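Local coordinates for protein TRAS1 ORF2p (Bombyx mori, PDB 1WDU) that serves as the N-terminal endonuclease domain of a telomere-specific non-LTR retrotransposon protein, probably cutting telomeric DNA where the element inserts, at residues Ala35-Glu40 with Ala49-Pro54; Pro98-Asn103 with Ile137-Arg142. The protein carries 1 engineered substitution. All coordinates share one frame; numbering follows the deposited sequence.

Contact 1 of 2, residues Ala35-Glu40 with Ala49-Pro54; sequences AELAIE and ALIQEP
Leu37, on the helix, and Ala49, on the strand, bring the two backbones nearest to each other, with their CA atoms 8.5 Å apart, so only side chains bridge the gap. Leu37 does the work from the helix. Its CG lies anti to the backbone N (chi1 -163°), which carries the branched end out toward the strand, and CD1 is the methyl that arrives there. CD1 of Leu37 sits 4.1 Å from CB of Ala49. The same Leu37 CD1 is 4.4 Å from CD1 of Ile51, two residues further along on the same face of the strand. The touch is methyl to methyl, buried and loose rather than interlocked, and the two segments bury only 81 Å² between them, both sides summed. Helix 31-44 is the crossover of a beta-alpha-beta unit that runs from strand 20-26 to its parallel neighbour 48-52, in one sheet of the four-layered alpha/beta sandwich characteristic of the DNase I-like endonucleases. Leu37 also rests on Leu23 of strand 20-26, and so touches both parallel strands of the unit. Leu50 and Gln52 alternate onto the other face, where they meet strand 116-123 of the second sheet. There the Gln52 amide folds back in a weak bond of 3.1 Å from Gln52 NE2 to Leu50 O, bent to 132° at the hydrogen, and NE2 has a further partner in the hydroxyl of Ser121. Just past the strand end, Glu53 forms a salt bridge with Arg29.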
ATOM      1  N   ALA A  35      16.599  -0.643  -4.395  1.00 42.04           N
ATOM      2  CA  ALA A  35      17.807  -0.648  -3.578  1.00 39.73           C
ATOM      3  C   ALA A  35      17.573   0.417  -2.505  1.00 39.20           C
ATOM      4  O   ALA A  35      17.813   0.193  -1.317  1.00 35.79           O
ATOM      5  CB  ALA A  35      19.018  -0.288  -4.430  1.00 38.92           C
ATOM      6  N   GLU A  36      17.083   1.574  -2.944  1.00 39.06           N
ATOM      7  CA  GLU A  36      16.791   2.681  -2.039  1.00 39.24           C
ATOM      8  C   GLU A  36      15.764   2.232  -1.010  1.00 37.72           C
ATOM      9  O   GLU A  36      15.889   2.536   0.175  1.00 34.99           O
ATOM     10  CB  GLU A  36      16.235   3.872  -2.817  1.00 42.04           C
ATOM     11  CG  GLU A  36      17.229   4.556  -3.728  1.00 48.43           C
ATOM     12  CD  GLU A  36      16.552   5.542  -4.667  1.00 54.21           C
ATOM     13  OE1 GLU A  36      16.093   5.111  -5.754  1.00 57.47           O
ATOM     14  OE2 GLU A  36      16.462   6.741  -4.310  1.00 55.23           O
ATOM     15  N   LEU A  37      14.742   1.515  -1.472  1.00 36.66           N
ATOM     16  CA  LEU A  37      13.695   1.019  -0.585  1.00 35.56           C
ATOM     17  C   LEU A  37      14.332   0.156   0.514  1.00 33.05           C
ATOM     18  O   LEU A  37      14.046   0.346   1.698  1.00 32.24           O
ATOM     19  CB  LEU A  37      12.662   0.225  -1.399  1.00 37.57           C
ATOM     20  CG  LEU A  37      11.272  -0.079  -0.827  1.00 38.14           C
ATOM     21  CD1 LEU A  37      11.305  -1.366  -0.040  1.00 38.40           C
ATOM     22  CD2 LEU A  37      10.786   1.098   0.024  1.00 37.53           C
ATOM     23  N   ALA A  38      15.204  -0.772   0.122  1.00 30.31           N
ATOM     24  CA  ALA A  38      15.908  -1.636   1.082  1.00 31.27           C
ATOM     25  C   ALA A  38      16.689  -0.800   2.102  1.00 30.86           C
ATOM     26  O   ALA A  38      16.632  -1.055   3.306  1.00 30.42           O
ATOM     27  CB  ALA A  38      16.868  -2.573   0.348  1.00 29.20           C
ATOM     28  N   ILE A  39      17.404   0.208   1.608  1.00 31.73           N
ATOM     29  CA  ILE A  39      18.197   1.092   2.454  1.00 31.13           C
ATOM     30  C   ILE A  39      17.353   1.853   3.464  1.00 32.51           C
ATOM     31  O   ILE A  39      17.738   1.982   4.630  1.00 33.00           O
ATOM     32  CB  ILE A  39      19.021   2.089   1.582  1.00 32.33           C
ATOM     33  CG1 ILE A  39      20.157   1.330   0.879  1.00 29.03           C
ATOM     34  CG2 ILE A  39      19.586   3.224   2.443  1.00 28.43           C
ATOM     35  CD1 ILE A  39      20.913   2.167  -0.111  1.00 34.53           C
ATOM     36  N   GLU A  40      16.203   2.351   3.018  1.00 35.21           N
ATOM     37  CA  GLU A  40      15.284   3.100   3.875  1.00 38.06           C
ATOM     38  C   GLU A  40      14.665   2.220   4.955  1.00 37.51           C
ATOM     39  O   GLU A  40      14.472   2.657   6.090  1.00 37.44           O
ATOM     40  CB  GLU A  40      14.163   3.715   3.036  1.00 42.60           C
ATOM     41  CG  GLU A  40      14.623   4.782   2.048  1.00 50.70           C
ATOM     42  CD  GLU A  40      15.145   6.039   2.729  1.00 54.67           C
ATOM     43  OE1 GLU A  40      16.267   6.001   3.289  1.00 55.95           O
ATOM     44  OE2 GLU A  40      14.424   7.063   2.703  1.00 57.21           O
ATOM     45  N   ALA A  49       6.678  -3.224   4.086  1.00 29.92           N
ATOM     46  CA  ALA A  49       6.736  -2.360   2.922  1.00 29.46           C
ATOM     47  C   ALA A  49       5.595  -2.788   1.993  1.00 28.66           C
ATOM     48  O   ALA A  49       5.471  -3.969   1.653  1.00 27.00           O
ATOM     49  CB  ALA A  49       8.077  -2.489   2.219  1.00 29.67           C
ATOM     50  N   LEU A  50       4.732  -1.836   1.639  1.00 27.92           N
ATOM     51  CA  LEU A  50       3.620  -2.086   0.718  1.00 26.65           C
ATOM     52  C   LEU A  50       4.121  -1.514  -0.608  1.00 26.94           C
ATOM     53  O   LEU A  50       4.142  -0.297  -0.813  1.00 27.06           O
ATOM     54  CB  LEU A  50       2.354  -1.371   1.191  1.00 24.92           C
ATOM     55  CG  LEU A  50       1.894  -1.721   2.621  1.00 23.17           C
ATOM     56  CD1 LEU A  50       0.674  -0.892   2.975  1.00 21.64           C
ATOM     57  CD2 LEU A  50       1.583  -3.197   2.742  1.00 21.13           C
ATOM     58  N   ILE A  51       4.533  -2.414  -1.495  1.00 26.84           N
ATOM     59  CA  ILE A  51       5.121  -2.058  -2.777  1.00 27.52           C
ATOM     60  C   ILE A  51       4.240  -2.195  -4.008  1.00 29.96           C
ATOM     61  O   ILE A  51       3.327  -3.017  -4.051  1.00 31.18           O
ATOM     62  CB  ILE A  51       6.363  -2.936  -3.041  1.00 27.50           C
ATOM     63  CG1 ILE A  51       7.285  -2.927  -1.826  1.00 28.83           C
ATOM     64  CG2 ILE A  51       7.108  -2.440  -4.272  1.00 29.76           C
ATOM     65  CD1 ILE A  51       8.307  -4.059  -1.852  1.00 26.52           C
ATOM     66  N   GLN A  52       4.550  -1.382  -5.017  1.00 30.72           N
ATOM     67  CA  GLN A  52       3.875  -1.430  -6.307  1.00 31.94           C
ATOM     68  C   GLN A  52       4.966  -1.325  -7.352  1.00 33.31           C
ATOM     69  O   GLN A  52       5.942  -0.592  -7.162  1.00 32.40           O
ATOM     70  CB  GLN A  52       2.900  -0.263  -6.505  1.00 32.77           C
ATOM     71  CG  GLN A  52       1.780  -0.197  -5.489  1.00 30.02           C
ATOM     72  CD  GLN A  52       2.247   0.420  -4.199  1.00 27.76           C
ATOM     73  OE1 GLN A  52       2.848   1.494  -4.209  1.00 27.19           O
ATOM     74  NE2 GLN A  52       1.974  -0.245  -3.080  1.00 22.65           N
ATOM     75  N   GLU A  53       4.810  -2.072  -8.442  1.00 34.65           N
ATOM     76  CA  GLU A  53       5.769  -2.035  -9.537  1.00 36.29           C
ATOM     77  C   GLU A  53       7.206  -2.365  -9.131  1.00 36.84           C
ATOM     78  O   GLU A  53       8.127  -1.593  -9.405  1.00 37.16           O
ATOM     79  CB  GLU A  53       5.750  -0.652 -10.186  1.00 38.04           C
ATOM     80  CG  GLU A  53       4.403  -0.230 -10.723  1.00 42.88           C
ATOM     81  CD  GLU A  53       4.195  -0.649 -12.158  1.00 47.63           C
ATOM     82  OE1 GLU A  53       3.905  -1.841 -12.407  1.00 50.68           O
ATOM     83  OE2 GLU A  53       4.336   0.222 -13.042  1.00 52.00           O
ATOM     84  N   PRO A  54       7.420  -3.506  -8.465  1.00 37.20           N
ATOM     85  CA  PRO A  54       8.791  -3.846  -8.075  1.00 39.93           C
ATOM     86  C   PRO A  54       9.561  -4.308  -9.308  1.00 43.59           C
ATOM     87  O   PRO A  54       8.967  -4.718 -10.307  1.00 43.44           O
ATOM     88  CB  PRO A  54       8.588  -4.971  -7.072  1.00 36.71           C
ATOM     89  CG  PRO A  54       7.411  -5.682  -7.644  1.00 37.07           C
ATOM     90  CD  PRO A  54       6.476  -4.547  -8.025  1.00 36.60           C
TER

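Contact 2 of 2, residues Pro98-Asn103 with Ile137-Arg142; sequences PQLTTN and IKRVER
Arg139 reaches from the helix to the backbone carbonyl of Gln99 and meets it edge-on with its guanidinium. Arg139 NH1 is 2.7 Å from Gln99 O, and the N-H points almost straight at it, at 172°. The oxygen lies practically in the guanidinium plane, while NH1 itself approaches tilted by 30° from the plane of the carbonyl. Arg139 NH2 adds a weak second bond to Gln99 O, 3.4 Å long, so two nitrogens of one edge share a single acceptor and help to fix the rotation of the group. What gets the guanidinium there is a chain with CG anti to the backbone N (chi1 -176°), extended from CG to NE. The Leu100 side chain crosses that of Arg139 at a slant, and Leu100 CD2 lies 3.9 Å from Arg139 NH1. The same leucine also serves the apolar half of the contact, Leu100 CB standing 4.4 Å from CG2 of Val140, on the next helix residue. The turn that offers the Gln99 carbonyl is braced within itself, since Thr101 OG1 donates to Pro98 O at 3.1 Å. Further along, Thr102 OG1 is hydrogen-bonded to Gln136 OE1 of the same helix, a second polar tie between loop and helix. Beneath the apolar half, Leu100 touches Val107 of strand 105-111, and Val140 packs on Ile105 and Val107 of that strand and on Phe151 of strand 149-154, so helix 131-142 and the loop after strand 93-96 lie together on the second sheet of the alpha/beta sandwich, consistent with the DNase I-like fold.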
ATOM      1  N   PRO A  98      -3.817 -16.792  -0.991  1.00 42.31           N
ATOM      2  CA  PRO A  98      -3.760 -17.015  -2.441  1.00 44.48           C
ATOM      3  C   PRO A  98      -5.091 -16.707  -3.133  1.00 45.53           C
ATOM      4  O   PRO A  98      -5.112 -16.194  -4.243  1.00 47.81           O
ATOM      5  CB  PRO A  98      -3.383 -18.494  -2.553  1.00 43.94           C
ATOM      6  CG  PRO A  98      -2.589 -18.744  -1.303  1.00 43.35           C
ATOM      7  CD  PRO A  98      -3.374 -17.992  -0.255  1.00 43.13           C
ATOM      8  N   GLN A  99      -6.197 -17.021  -2.470  1.00 46.31           N
ATOM      9  CA  GLN A  99      -7.519 -16.778  -3.039  1.00 48.05           C
ATOM     10  C   GLN A  99      -7.829 -15.298  -3.248  1.00 47.37           C
ATOM     11  O   GLN A  99      -8.615 -14.945  -4.127  1.00 46.93           O
ATOM     12  CB  GLN A  99      -8.611 -17.384  -2.141  1.00 49.36           C
ATOM     13  CG  GLN A  99      -8.604 -18.897  -2.092  1.00 54.76           C
ATOM     14  CD  GLN A  99      -8.831 -19.523  -3.460  1.00 59.06           C
ATOM     15  OE1 GLN A  99      -9.907 -19.387  -4.053  1.00 61.91           O
ATOM     16  NE2 GLN A  99      -7.811 -20.209  -3.971  1.00 60.47           N
ATOM     17  N   LEU A 100      -7.221 -14.436  -2.440  1.00 45.58           N
ATOM     18  CA  LEU A 100      -7.492 -13.009  -2.543  1.00 44.12           C
ATOM     19  C   LEU A 100      -6.504 -12.254  -3.405  1.00 43.79           C
ATOM     20  O   LEU A 100      -6.801 -11.162  -3.889  1.00 45.26           O
ATOM     21  CB  LEU A 100      -7.522 -12.389  -1.150  1.00 43.47           C
ATOM     22  CG  LEU A 100      -8.538 -13.023  -0.203  1.00 44.25           C
ATOM     23  CD1 LEU A 100      -8.372 -12.443   1.193  1.00 43.74           C
ATOM     24  CD2 LEU A 100      -9.944 -12.789  -0.740  1.00 44.86           C
ATOM     25  N   THR A 101      -5.331 -12.837  -3.602  1.00 42.37           N
ATOM     26  CA  THR A 101      -4.294 -12.195  -4.388  1.00 40.91           C
ATOM     27  C   THR A 101      -4.543 -12.351  -5.881  1.00 40.85           C
ATOM     28  O   THR A 101      -4.932 -13.421  -6.351  1.00 40.00           O
ATOM     29  CB  THR A 101      -2.909 -12.771  -4.035  1.00 40.60           C
ATOM     30  OG1 THR A 101      -2.830 -14.133  -4.477  1.00 42.51           O
ATOM     31  CG2 THR A 101      -2.692 -12.719  -2.528  1.00 32.95           C
ATOM     32  N   THR A 102      -4.316 -11.267  -6.617  1.00 40.24           N
ATOM     33  CA  THR A 102      -4.513 -11.247  -8.061  1.00 37.77           C
ATOM     34  C   THR A 102      -3.300 -10.626  -8.742  1.00 39.63           C
ATOM     35  O   THR A 102      -2.218 -10.529  -8.156  1.00 38.64           O
ATOM     36  CB  THR A 102      -5.739 -10.400  -8.441  1.00 36.67           C
ATOM     37  OG1 THR A 102      -5.459  -9.016  -8.169  1.00 34.91           O
ATOM     38  CG2 THR A 102      -6.965 -10.844  -7.640  1.00 31.59           C
ATOM     39  N   ASN A 103      -3.495 -10.197  -9.983  1.00 41.13           N
ATOM     40  CA  ASN A 103      -2.430  -9.568 -10.753  1.00 42.81           C
ATOM     41  C   ASN A 103      -2.265  -8.105 -10.354  1.00 41.56           C
ATOM     42  O   ASN A 103      -1.292  -7.461 -10.751  1.00 42.26           O
ATOM     43  CB  ASN A 103      -2.742  -9.647 -12.253  1.00 45.91           C
ATOM     44  CG  ASN A 103      -2.806 -11.081 -12.768  1.00 50.19           C
ATOM     45  OD1 ASN A 103      -2.057 -11.457 -13.671  1.00 50.88           O
ATOM     46  ND2 ASN A 103      -3.706 -11.885 -12.199  1.00 51.37           N
ATOM     47  N   ILE A 137     -11.553  -5.077  -4.198  1.00 35.45           N
ATOM     48  CA  ILE A 137     -11.488  -4.464  -2.873  1.00 35.30           C
ATOM     49  C   ILE A 137     -12.653  -4.988  -2.053  1.00 35.47           C
ATOM     50  O   ILE A 137     -12.486  -5.351  -0.893  1.00 36.53           O
ATOM     51  CB  ILE A 137     -11.564  -2.909  -2.934  1.00 35.58           C
ATOM     52  CG1 ILE A 137     -10.360  -2.362  -3.711  1.00 34.32           C
ATOM     53  CG2 ILE A 137     -11.622  -2.314  -1.514  1.00 30.29           C
ATOM     54  CD1 ILE A 137      -9.027  -2.847  -3.202  1.00 34.86           C
ATOM     55  N   LYS A 138     -13.832  -5.034  -2.668  1.00 37.91           N
ATOM     56  CA  LYS A 138     -15.029  -5.534  -1.998  1.00 39.64           C
ATOM     57  C   LYS A 138     -14.829  -6.986  -1.574  1.00 37.93           C
ATOM     58  O   LYS A 138     -15.058  -7.339  -0.422  1.00 38.00           O
ATOM     59  CB  LYS A 138     -16.245  -5.433  -2.927  1.00 42.83           C
ATOM     60  CG  LYS A 138     -16.591  -4.006  -3.343  1.00 48.19           C
ATOM     61  CD  LYS A 138     -17.962  -3.917  -4.016  1.00 49.48           C
ATOM     62  CE  LYS A 138     -18.346  -2.459  -4.292  1.00 52.08           C
ATOM     63  NZ  LYS A 138     -19.692  -2.303  -4.932  1.00 52.35           N
ATOM     64  N   ARG A 139     -14.392  -7.818  -2.517  1.00 38.13           N
ATOM     65  CA  ARG A 139     -14.152  -9.233  -2.260  1.00 38.38           C
ATOM     66  C   ARG A 139     -13.232  -9.429  -1.058  1.00 39.31           C
ATOM     67  O   ARG A 139     -13.482 -10.297  -0.212  1.00 38.63           O
ATOM     68  CB  ARG A 139     -13.546  -9.892  -3.503  1.00 38.80           C
ATOM     69  CG  ARG A 139     -13.323 -11.398  -3.393  1.00 39.81           C
ATOM     70  CD  ARG A 139     -13.302 -12.039  -4.781  1.00 40.95           C
ATOM     71  NE  ARG A 139     -13.158 -13.492  -4.732  1.00 44.66           N
ATOM     72  CZ  ARG A 139     -11.997 -14.132  -4.604  1.00 46.00           C
ATOM     73  NH1 ARG A 139     -10.863 -13.448  -4.513  1.00 45.83           N
ATOM     74  NH2 ARG A 139     -11.971 -15.460  -4.566  1.00 45.83           N
ATOM     75  N   VAL A 140     -12.176  -8.618  -0.976  1.00 38.89           N
ATOM     76  CA  VAL A 140     -11.234  -8.713   0.141  1.00 38.81           C
ATOM     77  C   VAL A 140     -11.921  -8.313   1.440  1.00 40.23           C
ATOM     78  O   VAL A 140     -11.767  -8.973   2.456  1.00 40.40           O
ATOM     79  CB  VAL A 140      -9.986  -7.795  -0.069  1.00 37.13           C
ATOM     80  CG1 VAL A 140      -9.153  -7.752   1.194  1.00 34.15           C
ATOM     81  CG2 VAL A 140      -9.136  -8.310  -1.222  1.00 34.45           C
ATOM     82  N   GLU A 141     -12.695  -7.233   1.394  1.00 42.47           N
ATOM     83  CA  GLU A 141     -13.389  -6.732   2.573  1.00 44.71           C
ATOM     84  C   GLU A 141     -14.420  -7.712   3.161  1.00 47.24           C
ATOM     85  O   GLU A 141     -14.433  -7.952   4.370  1.00 46.98           O
ATOM     86  CB  GLU A 141     -14.059  -5.395   2.231  1.00 45.93           C
ATOM     87  CG  GLU A 141     -14.199  -4.415   3.396  1.00 47.85           C
ATOM     88  CD  GLU A 141     -15.408  -4.688   4.270  1.00 51.61           C
ATOM     89  OE1 GLU A 141     -15.584  -3.970   5.279  1.00 53.52           O
ATOM     90  OE2 GLU A 141     -16.185  -5.613   3.949  1.00 53.52           O
ATOM     91  N   ARG A 142     -15.272  -8.290   2.315  1.00 48.73           N
ATOM     92  CA  ARG A 142     -16.297  -9.209   2.810  1.00 51.72           C
ATOM     93  C   ARG A 142     -15.748 -10.577   3.200  1.00 52.65           C
ATOM     94  O   ARG A 142     -16.079 -11.110   4.253  1.00 52.72           O
ATOM     95  CB  ARG A 142     -17.416  -9.392   1.771  1.00 52.98           C
ATOM     96  CG  ARG A 142     -17.067 -10.286   0.588  1.00 55.07           C
ATOM     97  CD  ARG A 142     -18.306 -10.596  -0.248  1.00 57.50           C
ATOM     98  NE  ARG A 142     -18.350 -11.999  -0.662  1.00 60.16           N
ATOM     99  CZ  ARG A 142     -17.534 -12.554  -1.555  1.00 60.88           C
ATOM    100  NH1 ARG A 142     -16.599 -11.829  -2.150  1.00 61.66           N
ATOM    101  NH2 ARG A 142     -17.639 -13.848  -1.836  1.00 61.54           N
TER

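How the contacts relate
From the N terminus, the chain leaves strand 20-26, runs through helix 31-44 and returns in strand 48-52; contact 1 closes this short excursion, with eight residues between its segments. Contact 2 opens only after contact 1 is complete, so the two follow in series, neither nested nor crossed. Its loop is longer: 33 residues separate 98-103 from 137-142, among them strands 105-111 and 116-123 and the first turns of helix 131-142. Contact 1 fixes a helix on the six-stranded sheet, contact 2 a helix and a loop on the other sheet. Their centres lie about 22 Å apart and their nearest atoms about 8 Å, without touching.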